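Local coordinates for FrnE protein (PDB 5CO3) that probably catalyses thiol-disulfide exchange as a DsbA-like oxidoreductase of the thioredoxin superfamily, at residues N108-H113 with T171-V176; L115-A120 with R177-Q182. All coordinates share one frame; numbering follows the deposited sequence.

Contact 1. Residues N108-H113 with T171-V176; sequences NTFLAH and TYAQAV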
loop_
_atom_site.group_PDB
_atom_site.type_symbol
_atom_site.label_atom_id
_atom_site.label_comp_id
_atom_site.label_asym_id
_atom_site.label_seq_id
_atom_site.Cartn_x
_atom_site.Cartn_y
_atom_site.Cartn_z
ATOM N N ASN A 108 7.125 7.400 12.840
ATOM C CA ASN A 108 5.691 7.114 12.910
ATOM C C ASN A 108 5.069 7.549 11.585
ATOM O O ASN A 108 5.335 8.657 11.138
ATOM C CB ASN A 108 5.052 7.859 14.100
ATOM C CG ASN A 108 3.574 7.533 14.269
ATOM O OD1 ASN A 108 2.748 7.910 13.438
ATOM N ND2 ASN A 108 3.233 6.835 15.353
ATOM N N THR A 109 4.254 6.692 10.959
ATOM C CA THR A 109 3.745 6.962 9.598
ATOM C C THR A 109 2.317 7.523 9.524
ATOM O O THR A 109 1.754 7.636 8.432
ATOM C CB THR A 109 3.799 5.682 8.716
ATOM O OG1 THR A 109 3.048 4.624 9.327
ATOM C CG2 THR A 109 5.247 5.237 8.532
ATOM N N PHE A 110 1.746 7.904 10.671
ATOM C CA PHE A 110 0.352 8.362 10.727
ATOM C C PHE A 110 0.107 9.564 9.805
ATOM O O PHE A 110 -0.842 9.559 8.999
ATOM C CB PHE A 110 -0.025 8.711 12.176
ATOM C CG PHE A 110 -1.494 9.008 12.392
ATOM C CD1 PHE A 110 -2.477 8.177 11.877
ATOM C CD2 PHE A 110 -1.886 10.092 13.175
ATOM C CE1 PHE A 110 -3.824 8.445 12.097
ATOM C CE2 PHE A 110 -3.235 10.356 13.402
ATOM C CZ PHE A 110 -4.203 9.531 12.871
ATOM N N LEU A 111 0.976 10.566 9.899
ATOM C CA LEU A 111 0.844 11.791 9.115
ATOM C C LEU A 111 1.049 11.517 7.627
ATOM O O LEU A 111 0.362 12.100 6.788
ATOM C CB LEU A 111 1.839 12.855 9.591
ATOM C CG LEU A 111 1.502 13.603 10.878
ATOM C CD1 LEU A 111 2.711 14.395 11.368
ATOM C CD2 LEU A 111 0.293 14.514 10.652
ATOM N N ALA A 112 1.995 10.638 7.306
ATOM C CA ALA A 112 2.226 10.221 5.932
ATOM C C ALA A 112 0.975 9.571 5.359
ATOM O O ALA A 112 0.598 9.850 4.225
ATOM C CB ALA A 112 3.398 9.269 5.876
ATOM N N HIS A 113 0.318 8.718 6.141
ATOM C CA HIS A 113 -0.920 8.097 5.675
ATOM C C HIS A 113 -2.000 9.146 5.453
ATOM O O HIS A 113 -2.801 9.029 4.524
ATOM C CB HIS A 113 -1.400 7.024 6.656
ATOM C CG HIS A 113 -0.645 5.735 6.534
ATOM N ND1 HIS A 113 -0.792 4.888 5.453
ATOM C CD2 HIS A 113 0.259 5.147 7.351
ATOM C CE1 HIS A 113 -0.002 3.842 5.610
ATOM N NE2 HIS A 113 0.642 3.972 6.758
ATOM N N THR A 171 -6.963 16.864 9.321
ATOM C CA THR A 171 -8.202 16.647 8.576
ATOM C C THR A 171 -8.487 15.174 8.260
ATOM O O THR A 171 -9.614 14.713 8.417
ATOM C CB THR A 171 -8.187 17.428 7.247
ATOM O OG1 THR A 171 -8.049 18.823 7.522
ATOM C CG2 THR A 171 -9.473 17.203 6.471
ATOM N N TYR A 172 -7.460 14.439 7.834
ATOM C CA TYR A 172 -7.631 13.040 7.431
ATOM C C TYR A 172 -7.212 12.031 8.495
ATOM O O TYR A 172 -7.089 10.836 8.208
ATOM C CB TYR A 172 -6.861 12.772 6.131
ATOM C CG TYR A 172 -7.379 13.615 4.996
ATOM C CD1 TYR A 172 -8.447 13.188 4.214
ATOM C CD2 TYR A 172 -6.826 14.860 4.731
ATOM C CE1 TYR A 172 -8.938 13.976 3.183
ATOM C CE2 TYR A 172 -7.303 15.652 3.707
ATOM C CZ TYR A 172 -8.358 15.206 2.934
ATOM O OH TYR A 172 -8.830 16.000 1.916
ATOM N N ALA A 173 -6.992 12.506 9.717
ATOM C CA ALA A 173 -6.611 11.629 10.815
ATOM C C ALA A 173 -7.668 10.550 11.043
ATOM O O ALA A 173 -7.342 9.376 11.227
ATOM C CB ALA A 173 -6.387 12.443 12.098
ATOM N N GLN A 174 -8.938 10.939 11.017
ATOM C CA GLN A 174 -10.000 9.969 11.262
ATOM C C GLN A 174 -10.132 8.964 10.119
ATOM O O GLN A 174 -10.354 7.771 10.351
ATOM C CB GLN A 174 -11.338 10.670 11.494
ATOM C CG GLN A 174 -12.298 9.805 12.286
ATOM C CD GLN A 174 -11.660 9.276 13.566
ATOM O OE1 GLN A 174 -11.022 10.023 14.312
ATOM N NE2 GLN A 174 -11.814 7.982 13.814
ATOM N N ALA A 175 -9.993 9.444 8.889
ATOM C CA ALA A 175 -10.064 8.558 7.732
ATOM C C ALA A 175 -8.992 7.467 7.826
ATOM O O ALA A 175 -9.222 6.325 7.439
ATOM C CB ALA A 175 -9.920 9.351 6.440
ATOM N N VAL A 176 -7.829 7.816 8.364
ATOM C CA VAL A 176 -6.737 6.849 8.487
ATOM C C VAL A 176 -7.087 5.797 9.544
ATOM O O VAL A 176 -6.893 4.602 9.330
ATOM C CB VAL A 176 -5.389 7.553 8.838
ATOM C CG1 VAL A 176 -4.327 6.542 9.280
ATOM C CG2 VAL A 176 -4.891 8.366 7.642
#
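The rim of the F110 ring meets the CG1 methyl of V176, and this is where the two segments pack most tightly: CE1 of F110 lies 3.4 Å from V176 CG1, and CD1 of the same ring is 3.6 Å from that methyl. Because CG1 sits near the ring plane, the contact is to the edge of the aromatic. A chi1 of -172° swings the ring out beside the carbonyl carbon of F110, from the first turn of helix 110-121 toward helix 173-186. The other methyl of V176 serves the deeper side. V176 CG2 is 3.7 Å from H113 C and 3.9 Å from H113 CB, in keeping with the closest backbone approach, 6.6 Å between H113 CA and V176 CA. Both residues are buried. The imidazole of H113 turns away from V176, and its NE2 bonds to D19 while ND1 bonds to a glycerol, probably from the crystallisation liquor.

Towards the start of helix 173-186 the packing thins out. CZ of F110 reaches A173 CB at 3.7 Å and A173 O at 3.5 Å, but F110 and A173 are both partly exposed, unlike the buried V176 and H113. R177 adds a cation-pi contact to the F110 ring. An alanine in place of F110 would remove that ring, and V176 CG1 and A173 CB would probably be left facing a gap, with R177 lacking its aromatic partner.

The start of helix 110-121 is shaped by an Asx turn, in which N108 OD1 accepts from F110 N at 2.9 Å. Apolar packing of this kind joins two helices separated in sequence by a mostly helical excursion without strands, consistent with the helical insertion that DsbA-like proteins carry in their thioredoxin fold.

Contact 2. Residues L115-A120 with R177-Q182; sequences LIHYAA and RYDEAQ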
loop_
_atom_site.group_PDB
_atom_site.type_symbol
_atom_site.label_atom_id
_atom_site.label_comp_id
_atom_site.label_asym_id
_atom_site.label_seq_id
_atom_site.Cartn_x
_atom_site.Cartn_y
_atom_site.Cartn_z
ATOM N N LEU A 115 -1.441 12.192 4.446
ATOM C CA LEU A 115 -1.080 12.854 3.194
ATOM C C LEU A 115 -1.572 12.046 1.993
ATOM O O LEU A 115 -2.027 12.602 0.990
ATOM C CB LEU A 115 0.430 13.056 3.109
ATOM C CG LEU A 115 0.914 13.732 1.824
ATOM C CD1 LEU A 115 0.170 15.036 1.580
ATOM C CD2 LEU A 115 2.424 13.964 1.873
ATOM N N ILE A 116 -1.494 10.729 2.099
ATOM C CA ILE A 116 -1.975 9.911 0.996
ATOM C C ILE A 116 -3.491 10.088 0.829
ATOM O O ILE A 116 -3.997 10.215 -0.291
ATOM C CB ILE A 116 -1.627 8.443 1.198
ATOM C CG1 ILE A 116 -0.115 8.260 1.137
ATOM C CG2 ILE A 116 -2.208 7.632 0.043
ATOM C CD1 ILE A 116 0.392 6.925 1.656
ATOM N N HIS A 117 -4.213 10.125 1.943
ATOM C CA HIS A 117 -5.640 10.425 1.905
ATOM C C HIS A 117 -5.931 11.778 1.250
ATOM O O HIS A 117 -6.839 11.877 0.418
ATOM C CB HIS A 117 -6.223 10.375 3.311
ATOM C CG HIS A 117 -6.533 8.990 3.778
ATOM N ND1 HIS A 117 -7.812 8.477 3.787
ATOM C CD2 HIS A 117 -5.728 8.003 4.236
ATOM C CE1 HIS A 117 -7.782 7.238 4.243
ATOM N NE2 HIS A 117 -6.529 6.923 4.519
ATOM N N TYR A 118 -5.153 12.805 1.596
ATOM C CA TYR A 118 -5.307 14.118 0.962
ATOM C C TYR A 118 -5.084 14.012 -0.550
ATOM O O TYR A 118 -5.885 14.508 -1.352
ATOM C CB TYR A 118 -4.335 15.156 1.565
ATOM C CG TYR A 118 -4.357 16.456 0.785
ATOM C CD1 TYR A 118 -5.352 17.404 0.998
ATOM C CD2 TYR A 118 -3.402 16.717 -0.193
ATOM C CE1 TYR A 118 -5.392 18.582 0.263
ATOM C CE2 TYR A 118 -3.429 17.891 -0.930
ATOM C CZ TYR A 118 -4.425 18.819 -0.698
ATOM O OH TYR A 118 -4.465 19.991 -1.431
ATOM N N ALA A 119 -3.992 13.354 -0.929
ATOM C CA ALA A 119 -3.639 13.182 -2.331
ATOM C C ALA A 119 -4.719 12.435 -3.093
ATOM O O ALA A 119 -5.016 12.774 -4.238
ATOM C CB ALA A 119 -2.316 12.451 -2.457
ATOM N N ALA A 120 -5.311 11.424 -2.464
ATOM C CA ALA A 120 -6.307 10.606 -3.163
ATOM C C ALA A 120 -7.586 11.396 -3.467
ATOM O O ALA A 120 -8.335 11.041 -4.370
ATOM C CB ALA A 120 -6.632 9.356 -2.354
ATOM N N ARG A 177 -7.617 6.249 10.680
ATOM C CA ARG A 177 -7.993 5.342 11.759
ATOM C C ARG A 177 -9.105 4.389 11.320
ATOM O O ARG A 177 -9.140 3.230 11.738
ATOM C CB ARG A 177 -8.427 6.129 13.002
ATOM C CG ARG A 177 -7.290 6.895 13.655
ATOM C CD ARG A 177 -6.248 5.958 14.237
ATOM N NE ARG A 177 -5.211 6.706 14.940
ATOM C CZ ARG A 177 -3.903 6.518 14.786
ATOM N NH1 ARG A 177 -3.446 5.592 13.949
ATOM N NH2 ARG A 177 -3.051 7.261 15.475
ATOM N N TYR A 178 -10.003 4.874 10.465
ATOM C CA TYR A 178 -11.098 4.043 9.981
ATOM C C TYR A 178 -10.560 2.944 9.074
ATOM O O TYR A 178 -11.010 1.800 9.136
ATOM C CB TYR A 178 -12.143 4.887 9.250
ATOM C CG TYR A 178 -13.059 5.647 10.192
ATOM C CD1 TYR A 178 -12.994 5.447 11.569
ATOM C CD2 TYR A 178 -13.996 6.551 9.708
ATOM C CE1 TYR A 178 -13.829 6.129 12.431
ATOM C CE2 TYR A 178 -14.838 7.241 10.568
ATOM C CZ TYR A 178 -14.746 7.026 11.928
ATOM O OH TYR A 178 -15.574 7.709 12.792
ATOM N N ASP A 179 -9.590 3.305 8.241
ATOM C CA ASP A 179 -8.879 2.343 7.398
ATOM C C ASP A 179 -8.261 1.214 8.210
ATOM O O ASP A 179 -8.371 0.038 7.863
ATOM C CB ASP A 179 -7.774 3.042 6.608
ATOM C CG ASP A 179 -8.186 3.385 5.204
ATOM O OD1 ASP A 179 -9.218 2.853 4.736
ATOM O OD2 ASP A 179 -7.460 4.172 4.558
ATOM N N GLU A 180 -7.596 1.587 9.294
ATOM C CA GLU A 180 -6.908 0.625 10.136
ATOM C C GLU A 180 -7.882 -0.261 10.902
ATOM O O GLU A 180 -7.644 -1.458 11.082
ATOM C CB GLU A 180 -5.974 1.366 11.091
ATOM C CG GLU A 180 -4.902 2.136 10.340
ATOM C CD GLU A 180 -4.129 3.122 11.194
ATOM O OE1 GLU A 180 -4.580 3.476 12.300
ATOM O OE2 GLU A 180 -3.060 3.553 10.741
ATOM N N ALA A 181 -8.975 0.339 11.365
ATOM C CA ALA A 181 -10.034 -0.412 12.017
ATOM C C ALA A 181 -10.618 -1.439 11.052
ATOM O O ALA A 181 -10.866 -2.585 11.421
ATOM C CB ALA A 181 -11.112 0.530 12.528
ATOM N N GLN A 182 -10.814 -1.032 9.804
ATOM C CA GLN A 182 -11.386 -1.933 8.816
ATOM C C GLN A 182 -10.470 -3.136 8.582
ATOM O O GLN A 182 -10.945 -4.272 8.478
ATOM C CB GLN A 182 -11.657 -1.202 7.503
ATOM C CG GLN A 182 -12.482 -2.026 6.531
ATOM C CD GLN A 182 -12.821 -1.283 5.256
ATOM O OE1 GLN A 182 -12.315 -0.187 5.008
ATOM N NE2 GLN A 182 -13.687 -1.876 4.439
#
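With CG anti to its carbonyl carbon (chi1 -81°), the H117 ring extends from helix 110-121 towards helix 173-186, while D179 answers from the other side with a chi1 of -98°, away from the usual staggered values. The pair meets where two helices of the DsbA-like thioredoxin fold face each other beside the beta-sheet, and the two side chains come from opposite directions. The backbones stay well apart at this level: the nearest CA atoms, those of H117 and D179, are 10.3 Å from each other, so the side chains alone bridge the distance.

Contact is made at the ring edge. NE2 of H117 is 2.9 Å from D179 OD2, but the N-H...O angle of 120° marks this hydrogen bond as weak. The same oxygen lies 3.1 Å from H117 CE1, which places it beside the NE2-CE1 edge, and the ring and carboxylate planes are 50° apart. The stronger partners are on strand 45-51: S51 OG bonds to H117 NE2, and the D179 carboxylate takes H50 ND1 at OD1 and the S51 backbone N at OD2. The buried carboxylate is thus held through both oxygens, which probably limits its rotation, and it ties helix 173-186 to strand 45-51 more firmly than to helix 110-121.

One turn of helix 173-186 also carries an internal salt bridge between R177 and E180, with E53 as a second anionic partner of R177. There R177 NH1 donates to the syn lone pair of E180 OE1 at 2.9 Å, almost within the guanidinium plane.

In the fold
Contacts 1 and 2 join the same two helices, 110-121 and 173-186, and their centres are only about 6 Å apart. Contact 1 buries 208 Å² against 67 Å² for contact 2, and it is apolar, whereas the narrower contact 2 rests on one weak polar link. Both are partly buried: V176 and H113 form the inner part of the first, D179 that of the second. The two also touch directly, since V176 CG2 lies 3.5 Å from H117 CD2 and A175 CB 3.5 Å from H117 ND1. S51, on strand 45-51, lies against residues of both contacts, linking the helix pair to the sheet.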